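Long-range contact in SusD homolog (Bacteroides thetaiotaomicron, PDB 4MRU), which probably binds mucin O-glycans at the cell surface as a SusD-like outer-membrane lipoprotein of a gut bacterium: residues L163-E176 and K191-Q203. Numbering follows the deposited sequence.
Sequences LEEADQALEDNMTE and KLQQWRLFLHSLQ. With EDO (1,2-ethanediol), chain E.
Asp167 and Arg196 join two antiparallel helices, 152-173 and 192-209, which pack as a helical hairpin of the TPR-like SusD fold, their local axes 9.8 Å apart at 155°. Arg196 grips the carboxylate side-on: NE gives a bond to Asp167 OD1 at 2.7 Å, NH2 one to Asp167 OD2 at 3.2 Å, and the two planes lie 20° apart. The Asp167 side chain swings its CG away from the backbone N (chi1 -162°), which carries the carboxylate across to His200, whose NE2 donates to Asp167 OD2 over 2.7 Å, from the opposite face of the carboxylate to NH2. The far side of this ring is fixed by ND1, bonded to the carbonyl of Gly230. Glu171 lays its CB over one guanidinium face, and its OE2 adds charge attraction alone. Cutting Arg196 back to an alanine takes away the guanidinium and its aliphatic stem, and would probably leave Asp167 and Glu171 without this countercharge and a gap beside Leu170 CB and the selenium of selenomethionine Met174. A 1,2-ethanediol, probably from crystallisation, bridges Asp167 OD2 and the Gln203 amide.

Apolar packing runs beneath this network. Leu199 sets CG against Leu163 CD2 (4.1 Å) and CD1 against Ala166 CB, while Leu170 spreads its methyls over Leu192 CD2 and Trp195 CB. Leu163 and Leu202 continue this layer onto helix 104-125.

Past the first helix, Met174 CB meets Leu192 CB, and Gln193, bent at chi2, donates NE2 to Thr175 O at 3.0 Å from above the carbonyl plane. A water links that same oxygen to Lys191 NZ, 2.8 Å from the water.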
loop_
_atom_site.group_PDB
_atom_site.type_symbol
_atom_site.label_atom_id
_atom_site.label_comp_id
_atom_site.label_asym_id
_atom_site.label_seq_id
_atom_site.Cartn_x
_atom_site.Cartn_y
_atom_site.Cartn_z
ATOM N N LEU A 163 -3.996 -7.787 -17.451
ATOM C CA LEU A 163 -4.988 -6.753 -17.250
ATOM C C LEU A 163 -5.666 -6.400 -18.576
ATOM O O LEU A 163 -6.894 -6.174 -18.588
ATOM C CB LEU A 163 -4.396 -5.500 -16.602
ATOM C CG LEU A 163 -4.010 -5.772 -15.148
ATOM C CD1 LEU A 163 -3.313 -4.562 -14.551
ATOM C CD2 LEU A 163 -5.232 -6.196 -14.334
ATOM N N GLU A 164 -4.900 -6.317 -19.664
ATOM C CA GLU A 164 -5.510 -6.025 -20.978
ATOM C C GLU A 164 -6.432 -7.114 -21.416
ATOM O O GLU A 164 -7.505 -6.853 -21.989
ATOM C CB GLU A 164 -4.462 -5.801 -22.057
ATOM C CG GLU A 164 -3.907 -4.393 -22.044
ATOM C CD GLU A 164 -3.424 -3.937 -23.404
ATOM O OE1 GLU A 164 -3.218 -4.787 -24.297
ATOM O OE2 GLU A 164 -3.268 -2.714 -23.558
ATOM N N GLU A 165 -6.023 -8.352 -21.198
ATOM C CA GLU A 165 -6.891 -9.492 -21.530
ATOM C C GLU A 165 -8.189 -9.459 -20.701
ATOM O O GLU A 165 -9.273 -9.669 -21.248
ATOM C CB GLU A 165 -6.198 -10.812 -21.286
ATOM C CG GLU A 165 -5.096 -11.152 -22.261
ATOM C CD GLU A 165 -4.152 -12.256 -21.752
ATOM O OE1 GLU A 165 -4.361 -12.876 -20.669
ATOM O OE2 GLU A 165 -3.175 -12.496 -22.458
ATOM N N ALA A 166 -8.093 -9.157 -19.401
ATOM C CA ALA A 166 -9.290 -9.059 -18.576
ATOM C C ALA A 166 -10.164 -7.918 -19.035
ATOM O O ALA A 166 -11.411 -8.053 -19.098
ATOM C CB ALA A 166 -8.938 -8.888 -17.115
ATOM N N ASP A 167 -9.546 -6.780 -19.332
ATOM C CA ASP A 167 -10.312 -5.627 -19.727
ATOM C C ASP A 167 -11.086 -5.863 -20.999
ATOM O O ASP A 167 -12.247 -5.446 -21.118
ATOM C CB ASP A 167 -9.383 -4.427 -19.932
ATOM C CG ASP A 167 -10.124 -3.129 -19.910
ATOM O OD1 ASP A 167 -11.196 -3.067 -19.285
ATOM O OD2 ASP A 167 -9.627 -2.145 -20.505
ATOM N N GLN A 168 -10.444 -6.478 -21.985
ATOM C CA GLN A 168 -11.152 -6.801 -23.228
ATOM C C GLN A 168 -12.380 -7.676 -22.971
ATOM O O GLN A 168 -13.449 -7.470 -23.590
ATOM C CB GLN A 168 -10.216 -7.504 -24.205
ATOM C CG GLN A 168 -10.866 -7.826 -25.551
ATOM C CD GLN A 168 -9.982 -8.644 -26.464
ATOM O OE1 GLN A 168 -8.955 -9.188 -26.053
ATOM N NE2 GLN A 168 -10.390 -8.746 -27.721
ATOM N N ALA A 169 -12.249 -8.649 -22.065
ATOM C CA ALA A 169 -13.323 -9.585 -21.838
ATOM C C ALA A 169 -14.474 -8.893 -21.092
ATOM O O ALA A 169 -15.646 -9.152 -21.379
ATOM C CB ALA A 169 -12.833 -10.817 -21.084
ATOM N N LEU A 170 -14.147 -7.984 -20.180
ATOM C CA LEU A 170 -15.166 -7.193 -19.506
ATOM C C LEU A 170 -15.898 -6.250 -20.483
ATOM O O LEU A 170 -17.140 -6.202 -20.507
ATOM C CB LEU A 170 -14.555 -6.363 -18.397
ATOM C CG LEU A 170 -14.079 -7.195 -17.196
ATOM C CD1 LEU A 170 -13.444 -6.261 -16.193
ATOM C CD2 LEU A 170 -15.195 -8.018 -16.556
ATOM N N GLU A 171 -15.125 -5.517 -21.279
ATOM C CA GLU A 171 -15.701 -4.617 -22.245
ATOM C C GLU A 171 -16.583 -5.366 -23.232
ATOM O O GLU A 171 -17.653 -4.887 -23.555
ATOM C CB GLU A 171 -14.608 -3.906 -22.995
ATOM C CG GLU A 171 -15.062 -2.904 -24.060
ATOM C CD GLU A 171 -13.868 -2.319 -24.794
ATOM O OE1 GLU A 171 -13.256 -3.035 -25.614
ATOM O OE2 GLU A 171 -13.496 -1.179 -24.523
ATOM N N ASP A 172 -16.124 -6.505 -23.754
ATOM C CA ASP A 172 -16.891 -7.239 -24.761
ATOM C C ASP A 172 -18.135 -7.928 -24.220
ATOM O O ASP A 172 -19.022 -8.291 -25.014
ATOM C CB ASP A 172 -16.042 -8.308 -25.427
ATOM C CG ASP A 172 -14.949 -7.721 -26.310
ATOM O OD1 ASP A 172 -15.023 -6.532 -26.664
ATOM O OD2 ASP A 172 -14.012 -8.471 -26.660
ATOM N N ASN A 173 -18.234 -8.116 -22.904
ATOM C CA ASN A 173 -19.391 -8.820 -22.335
ATOM C C ASN A 173 -20.287 -8.024 -21.373
ATOM O O ASN A 173 -21.354 -8.501 -20.972
ATOM C CB ASN A 173 -18.905 -10.063 -21.621
ATOM C CG ASN A 173 -18.401 -11.083 -22.590
ATOM O OD1 ASN A 173 -19.188 -11.756 -23.241
ATOM N ND2 ASN A 173 -17.084 -11.171 -22.735
HETATM N N MSE A 174 -19.896 -6.810 -21.045
HETATM C CA MSE A 174 -20.685 -6.047 -20.098
HETATM C C MSE A 174 -21.967 -5.543 -20.719
HETATM O O MSE A 174 -22.080 -5.291 -21.934
HETATM C CB MSE A 174 -19.864 -4.878 -19.616
HETATM C CG MSE A 174 -19.753 -3.711 -20.593
HETATM SE SE MSE A 174 -18.324 -2.694 -19.699
HETATM C CE MSE A 174 -18.071 -1.354 -21.166
ATOM N N THR A 175 -22.956 -5.412 -19.857
ATOM C CA THR A 175 -24.228 -4.906 -20.244
ATOM C C THR A 175 -24.746 -3.958 -19.174
ATOM O O THR A 175 -24.204 -3.826 -18.049
ATOM C CB THR A 175 -25.260 -6.035 -20.411
ATOM O OG1 THR A 175 -25.652 -6.498 -19.113
ATOM C CG2 THR A 175 -24.710 -7.221 -21.269
ATOM N N GLU A 176 -25.826 -3.308 -19.545
ATOM C CA GLU A 176 -26.695 -2.683 -18.589
ATOM C C GLU A 176 -27.525 -3.756 -17.858
ATOM O O GLU A 176 -27.650 -4.921 -18.296
ATOM C CB GLU A 176 -27.562 -1.669 -19.339
ATOM C CG GLU A 176 -28.509 -0.857 -18.487
ATOM C CD GLU A 176 -27.792 -0.116 -17.385
ATOM O OE1 GLU A 176 -27.141 0.930 -17.668
ATOM O OE2 GLU A 176 -27.875 -0.592 -16.237
ATOM N N LYS A 191 -21.095 -4.980 -10.837
ATOM C CA LYS A 191 -21.091 -3.892 -11.802
ATOM C C LYS A 191 -19.788 -3.866 -12.580
ATOM O O LYS A 191 -18.767 -3.328 -12.133
ATOM C CB LYS A 191 -21.367 -2.545 -11.089
ATOM C CG LYS A 191 -21.574 -1.358 -12.023
ATOM C CD LYS A 191 -23.001 -1.338 -12.564
ATOM C CE LYS A 191 -23.194 -0.211 -13.560
ATOM N NZ LYS A 191 -24.480 -0.430 -14.279
ATOM N N LEU A 192 -19.823 -4.460 -13.770
ATOM C CA LEU A 192 -18.615 -4.636 -14.557
ATOM C C LEU A 192 -18.013 -3.306 -15.005
ATOM O O LEU A 192 -16.798 -3.195 -15.161
ATOM C CB LEU A 192 -18.911 -5.504 -15.767
ATOM C CG LEU A 192 -19.487 -6.899 -15.487
ATOM C CD1 LEU A 192 -19.493 -7.695 -16.776
ATOM C CD2 LEU A 192 -18.742 -7.666 -14.396
ATOM N N GLN A 193 -18.850 -2.288 -15.200
ATOM C CA GLN A 193 -18.384 -0.941 -15.534
ATOM C C GLN A 193 -17.449 -0.407 -14.471
ATOM O O GLN A 193 -16.428 0.213 -14.755
ATOM C CB GLN A 193 -19.611 0.010 -15.734
ATOM C CG GLN A 193 -20.468 -0.327 -16.946
ATOM C CD GLN A 193 -21.297 -1.637 -16.842
ATOM O OE1 GLN A 193 -21.488 -2.201 -15.758
ATOM N NE2 GLN A 193 -21.781 -2.120 -17.996
ATOM N N GLN A 194 -17.785 -0.658 -13.212
ATOM C CA GLN A 194 -16.929 -0.203 -12.111
ATOM C C GLN A 194 -15.661 -1.035 -12.040
ATOM O O GLN A 194 -14.606 -0.484 -11.766
ATOM C CB GLN A 194 -17.687 -0.221 -10.776
ATOM C CG GLN A 194 -18.682 0.928 -10.669
ATOM C CD GLN A 194 -19.480 0.849 -9.393
ATOM O OE1 GLN A 194 -19.990 -0.219 -9.024
ATOM N NE2 GLN A 194 -19.545 1.951 -8.682
ATOM N N TRP A 195 -15.753 -2.355 -12.272
ATOM C CA TRP A 195 -14.540 -3.180 -12.370
ATOM C C TRP A 195 -13.584 -2.630 -13.435
ATOM O O TRP A 195 -12.364 -2.626 -13.202
ATOM C CB TRP A 195 -14.864 -4.651 -12.633
ATOM C CG TRP A 195 -15.268 -5.367 -11.404
ATOM C CD1 TRP A 195 -16.497 -5.839 -11.086
ATOM C CD2 TRP A 195 -14.424 -5.639 -10.277
ATOM N NE1 TRP A 195 -16.483 -6.430 -9.839
ATOM C CE2 TRP A 195 -15.223 -6.309 -9.309
ATOM C CE3 TRP A 195 -13.091 -5.353 -9.975
ATOM C CZ2 TRP A 195 -14.718 -6.700 -8.069
ATOM C CZ3 TRP A 195 -12.577 -5.740 -8.727
ATOM C CH2 TRP A 195 -13.380 -6.446 -7.805
ATOM N N ARG A 196 -14.096 -2.102 -14.557
ATOM C CA ARG A 196 -13.171 -1.522 -15.558
ATOM C C ARG A 196 -12.468 -0.240 -15.068
ATOM O O ARG A 196 -11.284 -0.050 -15.327
ATOM C CB ARG A 196 -13.869 -1.246 -16.898
ATOM C CG ARG A 196 -14.303 -2.551 -17.564
ATOM C CD ARG A 196 -14.768 -2.299 -18.988
ATOM N NE ARG A 196 -13.623 -1.977 -19.798
ATOM C CZ ARG A 196 -13.516 -0.944 -20.620
ATOM N NH1 ARG A 196 -14.503 -0.087 -20.801
ATOM N NH2 ARG A 196 -12.390 -0.793 -21.291
ATOM N N LEU A 197 -13.190 0.630 -14.370
ATOM C CA LEU A 197 -12.584 1.807 -13.792
ATOM C C LEU A 197 -11.457 1.396 -12.864
ATOM O O LEU A 197 -10.325 1.957 -12.901
ATOM C CB LEU A 197 -13.612 2.635 -13.032
ATOM C CG LEU A 197 -14.748 3.225 -13.881
ATOM C CD1 LEU A 197 -15.709 3.977 -12.961
ATOM C CD2 LEU A 197 -14.185 4.117 -14.958
ATOM N N PHE A 198 -11.743 0.404 -12.032
ATOM C CA PHE A 198 -10.728 -0.051 -11.094
ATOM C C PHE A 198 -9.529 -0.624 -11.850
ATOM O O PHE A 198 -8.368 -0.343 -11.515
ATOM C CB PHE A 198 -11.278 -1.099 -10.121
ATOM C CG PHE A 198 -10.226 -1.782 -9.350
ATOM C CD1 PHE A 198 -9.575 -1.113 -8.320
ATOM C CD2 PHE A 198 -9.850 -3.071 -9.656
ATOM C CE1 PHE A 198 -8.567 -1.732 -7.602
ATOM C CE2 PHE A 198 -8.841 -3.686 -8.950
ATOM C CZ PHE A 198 -8.220 -3.021 -7.906
ATOM N N LEU A 199 -9.802 -1.466 -12.823
ATOM C CA LEU A 199 -8.695 -2.067 -13.602
ATOM C C LEU A 199 -7.797 -1.009 -14.221
ATOM O O LEU A 199 -6.566 -1.110 -14.181
ATOM C CB LEU A 199 -9.274 -2.973 -14.683
ATOM C CG LEU A 199 -8.367 -3.805 -15.562
ATOM C CD1 LEU A 199 -9.148 -5.025 -16.034
ATOM C CD2 LEU A 199 -7.855 -3.005 -16.738
ATOM N N HIS A 200 -8.410 0.008 -14.808
ATOM C CA HIS A 200 -7.629 1.124 -15.388
ATOM C C HIS A 200 -6.838 1.916 -14.341
ATOM O O HIS A 200 -5.734 2.397 -14.607
ATOM C CB HIS A 200 -8.542 2.035 -16.174
ATOM C CG HIS A 200 -9.245 1.340 -17.293
ATOM N ND1 HIS A 200 -10.556 1.626 -17.647
ATOM C CD2 HIS A 200 -8.862 0.308 -18.075
ATOM C CE1 HIS A 200 -10.907 0.845 -18.652
ATOM N NE2 HIS A 200 -9.911 0.015 -18.902
ATOM N N SER A 201 -7.416 2.074 -13.165
ATOM C CA SER A 201 -6.748 2.736 -12.077
ATOM C C SER A 201 -5.507 1.914 -11.613
ATOM O O SER A 201 -4.473 2.456 -11.362
ATOM C CB SER A 201 -7.729 2.973 -10.923
ATOM O OG SER A 201 -8.885 3.676 -11.381
ATOM N N LEU A 202 -5.652 0.602 -11.536
ATOM C CA LEU A 202 -4.528 -0.265 -11.188
ATOM C C LEU A 202 -3.446 -0.204 -12.253
ATOM O O LEU A 202 -2.264 -0.182 -11.907
ATOM C CB LEU A 202 -5.000 -1.691 -11.048
ATOM C CG LEU A 202 -4.024 -2.761 -10.567
ATOM C CD1 LEU A 202 -3.417 -2.375 -9.235
ATOM C CD2 LEU A 202 -4.746 -4.102 -10.473
ATOM N N GLN A 203 -3.830 -0.198 -13.537
ATOM C CA GLN A 203 -2.849 -0.011 -14.618
ATOM C C GLN A 203 -2.087 1.309 -14.438
ATOM O O GLN A 203 -0.876 1.357 -14.625
ATOM C CB GLN A 203 -3.500 -0.011 -15.979
ATOM C CG GLN A 203 -4.068 -1.338 -16.435
ATOM C CD GLN A 203 -4.958 -1.189 -17.682
ATOM O OE1 GLN A 203 -5.760 -0.253 -17.796
ATOM N NE2 GLN A 203 -4.806 -2.122 -18.622
HETATM C C1 EDO E . -6.349 -1.095 -21.754
HETATM O O1 EDO E . -6.737 -2.051 -20.769
HETATM C C2 EDO E . -6.802 0.268 -21.291
HETATM O O2 EDO E . -5.886 0.660 -20.277
HETATM O O HOH W 1 -24.921 -2.795 -15.624
#